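Local coordinates for DegV family protein (Eubacterium eligens, PDB 3FDJ) that is of unknown function but probably binds a fatty acid or a similar long-chain lipid, at residues H54-C62 / H163-V171; T118-Q128 / G270-K278. One frame throughout, in Å; residues are numbered along the deposited sequence. Where two conformers were deposited one is given.

Contact 1: residues H54-C62 / H163-V171; sequences HKGRSYTAC and HNLAQNGRV
Ser58 is met by two successive side-chain amides, Gln167 and Asn168, and three waters fill out the join between the segment entering strand 59-61 and the end of helix 163-167; only two direct hydrogen bonds cross, one of them weak. The helix stops in a Schellman motif with Gly169 at C-prime, Arg170 N bonding to Leu165 O and Gly169 N to Ala166 O. The CB atoms of Gln167, Asn168 and Arg170 point toward segment 54-62. Gln167 starts from the crowded position, CG between its backbone N and carbonyl carbon (chi1 75°), and then runs extended, which lays its amide across Ser58. Ser58 N donates to Gln167 OE1 over 3.2 Å, but the nitrogen lies well above the carbonyl plane, 48° out of it, rather than on a lone pair. Gln167 NE2 turns back to its own helix and donates to Asn164 OD1 at 3.0 Å, close to the amide plane of Gln167; Asn164 ND2 is held by Tyr264 O. Water 1 closes the group, donating to Gly56 O, accepting from Gln167 NE2 and lying 2.7 Å from Ser58 OG, whose further partner is Tyr264 OH. Asn168 is held from both its own helix and the strand side. Its ND2 bonds to Asn164 O at 2.9 Å, which Asn168 N meets from the opposite face, and weakly to Ser58 O at 3.4 Å. Water 2 accepts from Thr60 N and donates to Asn168 OD1 at 2.6 Å. Tyr59 and Ala61 pair through their backbones with strand 21-30, while Tyr265 OH of helix 260-266 bonds to Thr60 OG1. Arg170 is held by NE to Met87 O; at the edge of its guanidinium, water 3 accepts from NH1 at 2.9 Å and passes a hydrogen bond to Thr60 O.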
# COMPACT_ATOMS: atom_id res chain seq x y z
N HIS A 54 -23.60 -7.43 -0.03
CA HIS A 54 -23.59 -8.08 -1.34
C HIS A 54 -23.27 -9.54 -1.13
O HIS A 54 -22.28 -9.87 -0.48
CB HIS A 54 -22.54 -7.43 -2.24
CG HIS A 54 -22.47 -8.04 -3.60
ND1 HIS A 54 -21.39 -8.80 -4.02
CD2 HIS A 54 -23.35 -8.03 -4.62
CE1 HIS A 54 -21.61 -9.21 -5.25
NE2 HIS A 54 -22.79 -8.76 -5.65
N LYS A 55 -24.09 -10.42 -1.69
CA LYS A 55 -23.96 -11.86 -1.44
C LYS A 55 -22.99 -12.59 -2.39
O LYS A 55 -22.44 -13.63 -2.04
CB LYS A 55 -25.33 -12.55 -1.43
CG LYS A 55 -25.72 -13.08 -0.05
CD LYS A 55 -27.23 -13.28 0.14
CE LYS A 55 -27.96 -11.96 0.46
NZ LYS A 55 -29.10 -12.17 1.39
N GLY A 56 -22.78 -12.03 -3.57
CA GLY A 56 -21.98 -12.69 -4.59
C GLY A 56 -20.49 -12.38 -4.52
O GLY A 56 -20.01 -11.75 -3.57
N ARG A 57 -19.76 -12.83 -5.52
CA ARG A 57 -18.32 -12.64 -5.57
C ARG A 57 -18.00 -11.21 -5.96
O ARG A 57 -18.79 -10.55 -6.63
CB ARG A 57 -17.70 -13.60 -6.57
CG ARG A 57 -17.92 -15.06 -6.21
CD ARG A 57 -17.75 -15.97 -7.41
NE ARG A 57 -19.02 -16.29 -8.07
CZ ARG A 57 -19.47 -15.69 -9.16
NH1 ARG A 57 -18.79 -14.72 -9.75
NH2 ARG A 57 -20.62 -16.06 -9.69
N SER A 58 -16.84 -10.74 -5.53
CA SER A 58 -16.32 -9.46 -5.98
C SER A 58 -14.86 -9.66 -6.32
O SER A 58 -14.22 -10.62 -5.86
CB SER A 58 -16.50 -8.37 -4.93
OG SER A 58 -16.02 -8.79 -3.67
N TYR A 59 -14.35 -8.75 -7.14
CA TYR A 59 -13.09 -8.91 -7.84
C TYR A 59 -12.33 -7.61 -7.90
O TYR A 59 -12.91 -6.55 -7.74
CB TYR A 59 -13.35 -9.33 -9.29
CG TYR A 59 -14.27 -10.50 -9.44
CD1 TYR A 59 -13.77 -11.80 -9.38
CD2 TYR A 59 -15.62 -10.32 -9.62
CE1 TYR A 59 -14.62 -12.90 -9.50
CE2 TYR A 59 -16.47 -11.40 -9.76
CZ TYR A 59 -15.96 -12.68 -9.70
OH TYR A 59 -16.80 -13.76 -9.83
N THR A 60 -11.01 -7.70 -8.12
CA THR A 60 -10.22 -6.53 -8.43
C THR A 60 -9.47 -6.75 -9.74
O THR A 60 -9.23 -7.88 -10.16
CB THR A 60 -9.23 -6.16 -7.29
OG1 THR A 60 -8.31 -7.24 -7.04
CG2 THR A 60 -10.01 -5.84 -6.01
N ALA A 61 -9.10 -5.65 -10.38
CA ALA A 61 -8.35 -5.70 -11.63
C ALA A 61 -7.24 -4.66 -11.61
O ALA A 61 -7.43 -3.55 -11.10
CB ALA A 61 -9.28 -5.43 -12.80
N CYS A 62 -6.10 -5.01 -12.21
CA CYS A 62 -4.99 -4.06 -12.32
C CYS A 62 -5.30 -3.03 -13.42
O CYS A 62 -6.26 -3.20 -14.20
CB CYS A 62 -3.69 -4.81 -12.61
SG CYS A 62 -3.66 -5.50 -14.22
N HIS A 163 -12.21 -11.70 4.43
CA HIS A 163 -13.10 -12.37 3.50
C HIS A 163 -12.74 -12.05 2.04
O HIS A 163 -12.70 -12.94 1.18
CB HIS A 163 -14.53 -11.96 3.79
CG HIS A 163 -15.52 -12.50 2.82
ND1 HIS A 163 -15.90 -13.82 2.82
CD2 HIS A 163 -16.24 -11.90 1.85
CE1 HIS A 163 -16.79 -14.01 1.86
NE2 HIS A 163 -17.02 -12.86 1.27
N ASN A 164 -12.48 -10.78 1.76
CA ASN A 164 -12.15 -10.37 0.38
C ASN A 164 -10.79 -10.90 -0.09
O ASN A 164 -10.64 -11.35 -1.25
CB ASN A 164 -12.27 -8.84 0.23
CG ASN A 164 -13.70 -8.36 0.41
OD1 ASN A 164 -14.64 -9.12 0.20
ND2 ASN A 164 -13.86 -7.11 0.83
N LEU A 165 -9.79 -10.87 0.78
CA LEU A 165 -8.53 -11.54 0.49
C LEU A 165 -8.74 -13.03 0.20
O LEU A 165 -8.24 -13.55 -0.79
CB LEU A 165 -7.53 -11.39 1.65
CG LEU A 165 -6.89 -10.01 1.81
CD1 LEU A 165 -6.41 -9.83 3.26
CD2 LEU A 165 -5.77 -9.77 0.79
N ALA A 166 -9.50 -13.69 1.06
CA ALA A 166 -9.71 -15.13 0.96
C ALA A 166 -10.50 -15.50 -0.29
O ALA A 166 -10.11 -16.44 -0.98
CB ALA A 166 -10.39 -15.70 2.22
N GLN A 167 -11.56 -14.76 -0.61
CA GLN A 167 -12.37 -15.14 -1.77
C GLN A 167 -11.60 -14.91 -3.06
O GLN A 167 -11.91 -15.52 -4.07
CB GLN A 167 -13.72 -14.42 -1.82
CG GLN A 167 -13.66 -12.96 -2.23
CD GLN A 167 -15.03 -12.34 -2.46
OE1 GLN A 167 -15.81 -12.81 -3.31
NE2 GLN A 167 -15.33 -11.26 -1.73
N ASN A 168 -10.59 -14.04 -3.02
CA ASN A 168 -9.73 -13.79 -4.18
C ASN A 168 -8.42 -14.59 -4.19
O ASN A 168 -7.53 -14.32 -5.01
CB ASN A 168 -9.46 -12.29 -4.31
CG ASN A 168 -10.66 -11.54 -4.87
OD1 ASN A 168 -10.96 -11.63 -6.07
ND2 ASN A 168 -11.37 -10.83 -4.01
N GLY A 169 -8.31 -15.58 -3.30
CA GLY A 169 -7.16 -16.47 -3.24
C GLY A 169 -5.88 -15.83 -2.74
O GLY A 169 -4.79 -16.32 -3.04
N ARG A 170 -5.99 -14.75 -1.98
CA ARG A 170 -4.79 -14.03 -1.53
C ARG A 170 -4.36 -14.32 -0.09
O ARG A 170 -3.30 -13.86 0.34
CB ARG A 170 -4.95 -12.54 -1.82
CG ARG A 170 -4.81 -12.34 -3.32
CD ARG A 170 -5.24 -11.03 -3.83
NE ARG A 170 -4.75 -10.92 -5.20
CZ ARG A 170 -5.50 -10.83 -6.30
NH1 ARG A 170 -4.92 -10.77 -7.48
NH2 ARG A 170 -6.83 -10.77 -6.22
N VAL A 171 -5.16 -15.08 0.63
CA VAL A 171 -4.78 -15.58 1.94
C VAL A 171 -5.43 -16.94 2.11
O VAL A 171 -6.48 -17.19 1.52
CB VAL A 171 -5.22 -14.60 3.07
CG1 VAL A 171 -6.72 -14.78 3.40
CG2 VAL A 171 -4.38 -14.77 4.31
O HOH W 1 -18.13 -10.03 -2.44
O HOH W 2 -9.83 -10.39 -8.10
O HOH W 3 -6.86 -9.95 -9.44

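Contact 2: residues T118-Q128 / G270-K278; sequences TGPQMRIILEQ and GIILSCETK
Helix 120-134, which follows the last strand of the first sheet, lays its N-terminal end on a face of the second sheet here, with Pro120, Gln121 and Ile124 packed over Ile272 and Ser274 of strand 271-276. The contact is buried and made by van der Waals packing, with no direct hydrogen bond across it. Helix and strand run in roughly the same direction, with a signed crossing angle of -34° and their axes approaching to 7.3 Å. Pro120, directly after the N-cap Gly119, sets its ring at about a right angle to the side chain of Ile272, where its CD meets Ile272 CG2 at 3.7 Å. The other edge of the proline, CB, rests on Ser274 CB. This small residue lets the helix come close, with Gln121 CA only 3.3 Å from Ser274 OG. The hydroxyl does not bond to the helix: turned anti to its own backbone N (chi1 -174°), it is paired instead with Arg154 O of the adjoining strand. One turn on, Ile124 pushes only its CD1 tip onto the strand backbone, 3.5 Å from Ser274 O. At the far end the contact turns polar, as water 4 donates both to Gln128 OE1 at 3.1 Å and to Glu276 OE2 at 2.6 Å; Tyr149 OH also bonds to that carboxylate oxygen. Strand 271-276 lies between strands 153-159 and 226-230, antiparallel to both; Pro120 also leans on Cys229, Gln121 on Leu155, and Ile124 and Gln128 touch Tyr149 of helix 139-150.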
# COMPACT_ATOMS: atom_id res chain seq x y z
N THR A 118 2.41 -2.90 -0.15
CA THR A 118 1.20 -2.16 -0.49
C THR A 118 1.11 -0.94 0.41
O THR A 118 1.87 -0.81 1.39
CB THR A 118 -0.06 -3.03 -0.31
OG1 THR A 118 -1.15 -2.42 -1.02
CG2 THR A 118 -0.40 -3.22 1.19
N GLY A 119 0.17 -0.05 0.09
CA GLY A 119 -0.26 1.02 0.97
C GLY A 119 0.87 1.84 1.54
O GLY A 119 1.64 2.44 0.79
N PRO A 120 0.97 1.88 2.88
CA PRO A 120 1.92 2.81 3.46
C PRO A 120 3.37 2.53 3.14
O PRO A 120 4.18 3.44 3.20
CB PRO A 120 1.65 2.71 4.98
CG PRO A 120 0.98 1.41 5.16
CD PRO A 120 0.14 1.25 3.91
N GLN A 121 3.71 1.28 2.80
CA GLN A 121 5.08 1.00 2.37
C GLN A 121 5.37 1.61 0.99
O GLN A 121 6.46 2.15 0.77
CB GLN A 121 5.37 -0.52 2.43
CG GLN A 121 6.87 -0.91 2.28
CD GLN A 121 7.24 -2.24 2.96
OE1 GLN A 121 6.39 -3.07 3.27
NE2 GLN A 121 8.55 -2.48 3.12
N MSE A 122 4.39 1.54 0.10
CA MSE A 122 4.47 2.24 -1.21
C MSE A 122 4.60 3.74 -0.96
O MSE A 122 5.43 4.40 -1.59
CB MSE A 122 3.24 1.96 -2.09
CG MSE A 122 3.12 0.50 -2.49
SE MSE A 122 1.50 0.19 -3.47
CE MSE A 122 1.92 1.29 -5.09
N ARG A 123 3.82 4.28 -0.01
CA ARG A 123 3.96 5.70 0.34
C ARG A 123 5.37 6.06 0.81
O ARG A 123 5.92 7.07 0.36
CB ARG A 123 2.92 6.15 1.37
CG ARG A 123 3.01 7.60 1.64
CD ARG A 123 1.89 8.09 2.51
NE ARG A 123 2.08 9.52 2.72
CZ ARG A 123 1.11 10.37 3.06
NH1 ARG A 123 -0.15 9.97 3.24
NH2 ARG A 123 1.43 11.65 3.18
N ILE A 124 5.94 5.25 1.70
CA ILE A 124 7.30 5.50 2.19
C ILE A 124 8.33 5.47 1.04
O ILE A 124 9.24 6.29 1.00
CB ILE A 124 7.66 4.53 3.34
CG1 ILE A 124 6.94 4.98 4.61
CG2 ILE A 124 9.17 4.48 3.60
CD1 ILE A 124 7.25 4.16 5.89
N ILE A 125 8.18 4.53 0.13
CA ILE A 125 9.05 4.49 -1.05
C ILE A 125 8.93 5.79 -1.87
O ILE A 125 9.93 6.42 -2.20
CB ILE A 125 8.76 3.24 -1.91
CG1 ILE A 125 9.16 1.99 -1.12
CG2 ILE A 125 9.51 3.30 -3.25
CD1 ILE A 125 8.62 0.67 -1.69
N LEU A 126 7.70 6.19 -2.15
CA LEU A 126 7.44 7.41 -2.93
C LEU A 126 8.05 8.63 -2.26
O LEU A 126 8.67 9.47 -2.93
CB LEU A 126 5.94 7.61 -3.13
CG LEU A 126 5.32 6.67 -4.13
CD1 LEU A 126 3.81 6.61 -3.92
CD2 LEU A 126 5.65 7.12 -5.56
N GLU A 127 7.91 8.71 -0.94
CA GLU A 127 8.47 9.83 -0.21
C GLU A 127 10.01 9.85 -0.23
O GLU A 127 10.62 10.92 -0.19
CB GLU A 127 7.97 9.88 1.22
CG GLU A 127 6.48 10.22 1.35
CD GLU A 127 6.04 10.31 2.79
OE1 GLU A 127 6.89 10.68 3.63
OE2 GLU A 127 4.86 10.03 3.08
N GLN A 128 10.62 8.68 -0.25
CA GLN A 128 12.07 8.61 -0.32
C GLN A 128 12.58 9.00 -1.70
O GLN A 128 13.62 9.65 -1.81
CB GLN A 128 12.60 7.24 0.10
CG GLN A 128 14.10 7.19 0.22
CD GLN A 128 14.69 8.07 1.31
OE1 GLN A 128 13.99 8.52 2.23
NE2 GLN A 128 15.98 8.31 1.21
N GLY A 270 -9.85 -2.11 9.37
CA GLY A 270 -8.48 -2.50 9.15
C GLY A 270 -7.48 -1.37 9.29
O GLY A 270 -7.79 -0.17 9.05
N ILE A 271 -6.27 -1.76 9.71
CA ILE A 271 -5.12 -0.86 9.83
C ILE A 271 -3.95 -1.44 9.04
O ILE A 271 -3.75 -2.66 9.04
CB ILE A 271 -4.68 -0.74 11.31
CG1 ILE A 271 -5.77 -0.04 12.14
CG2 ILE A 271 -3.33 -0.03 11.43
CD1 ILE A 271 -5.96 1.40 11.81
N ILE A 272 -3.18 -0.59 8.38
CA ILE A 272 -1.90 -1.00 7.80
C ILE A 272 -0.86 0.05 8.17
O ILE A 272 -1.12 1.25 8.05
CB ILE A 272 -1.94 -1.13 6.27
CG1 ILE A 272 -3.20 -1.85 5.78
CG2 ILE A 272 -0.67 -1.82 5.78
CD1 ILE A 272 -3.33 -1.84 4.25
N LEU A 273 0.31 -0.38 8.60
CA LEU A 273 1.38 0.53 8.92
C LEU A 273 2.68 0.15 8.30
O LEU A 273 2.96 -1.03 8.08
CB LEU A 273 1.54 0.74 10.43
CG LEU A 273 2.28 -0.20 11.34
CD1 LEU A 273 3.83 -0.05 11.20
CD2 LEU A 273 1.86 0.11 12.79
N SER A 274 3.46 1.15 7.96
CA SER A 274 4.80 0.92 7.48
C SER A 274 5.79 1.83 8.17
O SER A 274 5.45 2.95 8.59
CB SER A 274 4.85 1.09 5.96
OG SER A 274 6.13 0.73 5.49
N CYS A 275 7.03 1.34 8.31
CA CYS A 275 8.07 2.12 8.98
C CYS A 275 9.44 1.88 8.39
O CYS A 275 9.71 0.84 7.80
CB CYS A 275 8.12 1.79 10.47
SG CYS A 275 8.49 0.09 10.84
N GLU A 276 10.31 2.87 8.57
CA GLU A 276 11.75 2.71 8.40
C GLU A 276 12.34 2.03 9.63
O GLU A 276 11.98 2.37 10.77
CB GLU A 276 12.44 4.07 8.34
CG GLU A 276 12.18 4.88 7.17
CD GLU A 276 12.84 6.26 7.26
OE1 GLU A 276 13.02 6.80 8.40
OE2 GLU A 276 13.15 6.81 6.19
N THR A 277 13.27 1.11 9.40
CA THR A 277 14.00 0.44 10.47
C THR A 277 15.49 0.78 10.37
O THR A 277 15.92 1.40 9.42
CB THR A 277 13.83 -1.09 10.38
OG1 THR A 277 14.35 -1.59 9.12
CG2 THR A 277 12.33 -1.49 10.49
N LYS A 278 16.27 0.39 11.37
CA LYS A 278 17.73 0.51 11.29
C LYS A 278 18.32 -0.44 10.19
O LYS A 278 17.59 -1.30 9.61
CB LYS A 278 18.36 0.22 12.66
CG LYS A 278 18.22 -1.20 13.06
CD LYS A 278 18.75 -1.51 14.44
CE LYS A 278 18.98 -3.02 14.57
NZ LYS A 278 18.00 -3.82 13.74
O HOH W 4 13.28 9.17 5.17

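The segments of the two contacts alternate along the chain, and both contacts tie parts of the first half to the second. Contact 2 is the more central, its centre about 7 Å from that of the chain, against about 17 Å for contact 1; the two centres lie about 24 Å apart and the nearest atoms about 8 Å, without touching. Each has a threonine side chain beside a bound hexaethylene glycol, nearest atoms about 3 Å apart for Thr60 in contact 1 and about 4 Å for Thr118 in contact 2. Such glycol probably came from the crystallisation liquor, but its presence is consistent with lipid binding as in DegV relatives. The sodium site at Lys160, Ala179 and Ile184 belongs to neither contact.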